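PDB 5HJQ: LD10117p from Drosophila melanogaster, which acts as a GTPase-activating protein for Rab35, controlling synaptic vesicle protein turnover through endosomal trafficking, and binds phosphoinositides through its TBC domain. Local coordinates for residues Gln115-Leu120 / Thr201-His206. Sequence-based numbering, arbitrary orientation.
Sequences QLWPML and TSILLH
W117 reaches from helix 113-122 to I203 and L204 on helix 197-204 in a buried, mainly apolar contact inside the all-helical Rab-GAP TBC domain, away from the inositol phosphate pocket. The backbones come nearest at W117 and L204, 8.1 Å between their CA atoms, a distance the long, flat indole spans. With CG anti to the carbonyl carbon (chi1 -78°), the indole swings beside its backbone N, carrying the benzo ring to both residues. There the methyl CG2 of I203 meets CZ3 and CH2 of W117 obliquely, at 3.8 Å from each, while O of I203 lies in the ring plane at its edge, 3.9 Å from CZ3. CD2 of L204 comes within 4.1 Å of CE3 of W117. Branched aliphatic residues suit this place because their methyls pack obliquely from one side of the ring plane without asking for polar partners. Helix 284-297 adds M291, touching W117 and I203, and D292, accepting the hydrogen bond from NE1; F295 and F207 meet the indole edge-to-face. With an alanine in place of W117, I203 and L204 would probably face a gap and D292 lose this donor. No hydrogen bond joins the segments; van der Waals packing and buried apolar surface probably hold them here.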
loop_
_atom_site.group_PDB
_atom_site.type_symbol
_atom_site.label_atom_id
_atom_site.label_comp_id
_atom_site.label_asym_id
_atom_site.label_seq_id
_atom_site.Cartn_x
_atom_site.Cartn_y
_atom_site.Cartn_z
ATOM N N GLN A 115 -9.147 13.997 8.400
ATOM C CA GLN A 115 -10.469 13.515 8.777
ATOM C C GLN A 115 -10.940 12.335 7.925
ATOM O O GLN A 115 -11.574 11.414 8.438
ATOM C CB GLN A 115 -11.492 14.651 8.688
ATOM C CG GLN A 115 -11.401 15.671 9.817
ATOM C CD GLN A 115 -12.490 16.721 9.736
ATOM O OE1 GLN A 115 -13.503 16.636 10.432
ATOM N NE2 GLN A 115 -12.287 17.721 8.885
ATOM N N LEU A 116 -10.645 12.372 6.628
ATOM C CA LEU A 116 -11.136 11.352 5.701
ATOM C C LEU A 116 -10.593 9.961 6.020
ATOM O O LEU A 116 -11.352 8.996 6.104
ATOM C CB LEU A 116 -10.784 11.724 4.258
ATOM C CG LEU A 116 -11.200 10.740 3.160
ATOM C CD1 LEU A 116 -12.676 10.386 3.271
ATOM C CD2 LEU A 116 -10.890 11.317 1.784
ATOM N N TRP A 117 -9.281 9.864 6.205
ATOM C CA TRP A 117 -8.638 8.564 6.395
ATOM C C TRP A 117 -8.987 7.848 7.708
ATOM O O TRP A 117 -9.209 6.636 7.692
ATOM C CB TRP A 117 -7.119 8.708 6.276
ATOM C CG TRP A 117 -6.646 8.812 4.860
ATOM C CD1 TRP A 117 -7.420 8.923 3.742
ATOM C CD2 TRP A 117 -5.288 8.795 4.408
ATOM N NE1 TRP A 117 -6.626 8.981 2.621
ATOM C CE2 TRP A 117 -5.314 8.905 3.004
ATOM C CE3 TRP A 117 -4.054 8.704 5.056
ATOM C CZ2 TRP A 117 -4.152 8.930 2.236
ATOM C CZ3 TRP A 117 -2.903 8.720 4.291
ATOM C CH2 TRP A 117 -2.959 8.836 2.896
ATOM N N PRO A 118 -9.028 8.571 8.849
ATOM C CA PRO A 118 -9.418 7.842 10.065
ATOM C C PRO A 118 -10.826 7.255 9.994
ATOM O O PRO A 118 -11.103 6.238 10.631
ATOM C CB PRO A 118 -9.339 8.913 11.154
ATOM C CG PRO A 118 -8.328 9.869 10.652
ATOM C CD PRO A 118 -8.540 9.926 9.168
ATOM N N MET A 119 -11.699 7.888 9.219
ATOM C CA MET A 119 -13.056 7.391 9.044
ATOM C C MET A 119 -13.099 6.158 8.140
ATOM O O MET A 119 -13.753 5.164 8.463
ATOM C CB MET A 119 -13.952 8.485 8.468
ATOM C CG MET A 119 -15.373 8.027 8.211
ATOM S SD MET A 119 -16.432 9.338 7.570
ATOM C CE MET A 119 -15.630 9.703 6.010
ATOM N N LEU A 120 -12.412 6.237 7.002
ATOM C CA LEU A 120 -12.365 5.122 6.054
ATOM C C LEU A 120 -11.843 3.849 6.711
ATOM O O LEU A 120 -12.427 2.778 6.555
ATOM C CB LEU A 120 -11.500 5.473 4.840
ATOM C CG LEU A 120 -11.970 6.626 3.951
ATOM C CD1 LEU A 120 -10.988 6.855 2.812
ATOM C CD2 LEU A 120 -13.364 6.350 3.415
ATOM N N THR A 201 2.103 2.583 8.093
ATOM C CA THR A 201 2.139 3.359 9.327
ATOM C C THR A 201 2.772 4.723 9.085
ATOM O O THR A 201 2.278 5.740 9.568
ATOM C CB THR A 201 2.924 2.626 10.430
ATOM O OG1 THR A 201 2.297 1.370 10.708
ATOM C CG2 THR A 201 2.976 3.459 11.706
ATOM N N SER A 202 3.859 4.733 8.322
ATOM C CA SER A 202 4.535 5.971 7.960
ATOM C C SER A 202 3.638 6.889 7.134
ATOM O O SER A 202 3.652 8.103 7.316
ATOM C CB SER A 202 5.822 5.670 7.187
ATOM O OG SER A 202 6.803 5.092 8.030
ATOM N N ILE A 203 2.868 6.305 6.222
ATOM C CA ILE A 203 1.979 7.074 5.356
ATOM C C ILE A 203 0.861 7.737 6.155
ATOM O O ILE A 203 0.568 8.920 5.972
ATOM C CB ILE A 203 1.362 6.185 4.258
ATOM C CG1 ILE A 203 2.452 5.648 3.327
ATOM C CG2 ILE A 203 0.335 6.960 3.456
ATOM C CD1 ILE A 203 1.920 4.812 2.182
ATOM N N LEU A 204 0.243 6.962 7.039
ATOM C CA LEU A 204 -0.798 7.469 7.920
ATOM C C LEU A 204 -0.299 8.666 8.721
ATOM O O LEU A 204 -0.999 9.666 8.865
ATOM C CB LEU A 204 -1.268 6.366 8.866
ATOM C CG LEU A 204 -1.969 5.174 8.219
ATOM C CD1 LEU A 204 -2.103 4.051 9.222
ATOM C CD2 LEU A 204 -3.332 5.599 7.706
ATOM N N LEU A 205 0.928 8.555 9.219
ATOM C CA LEU A 205 1.524 9.568 10.084
ATOM C C LEU A 205 1.780 10.899 9.377
ATOM O O LEU A 205 2.122 11.889 10.020
ATOM C CB LEU A 205 2.833 9.036 10.671
ATOM C CG LEU A 205 2.672 8.056 11.837
ATOM C CD1 LEU A 205 4.020 7.512 12.286
ATOM C CD2 LEU A 205 1.949 8.744 12.998
ATOM N N HIS A 206 1.619 10.926 8.059
ATOM C CA HIS A 206 1.820 12.155 7.301
ATOM C C HIS A 206 0.605 13.081 7.364
ATOM O O HIS A 206 0.675 14.224 6.917
ATOM C CB HIS A 206 2.143 11.839 5.835
ATOM C CG HIS A 206 3.559 11.409 5.602
ATOM N ND1 HIS A 206 4.039 10.176 5.989
ATOM C CD2 HIS A 206 4.599 12.052 5.022
ATOM C CE1 HIS A 206 5.313 10.078 5.657
ATOM N NE2 HIS A 206 5.678 11.204 5.069
#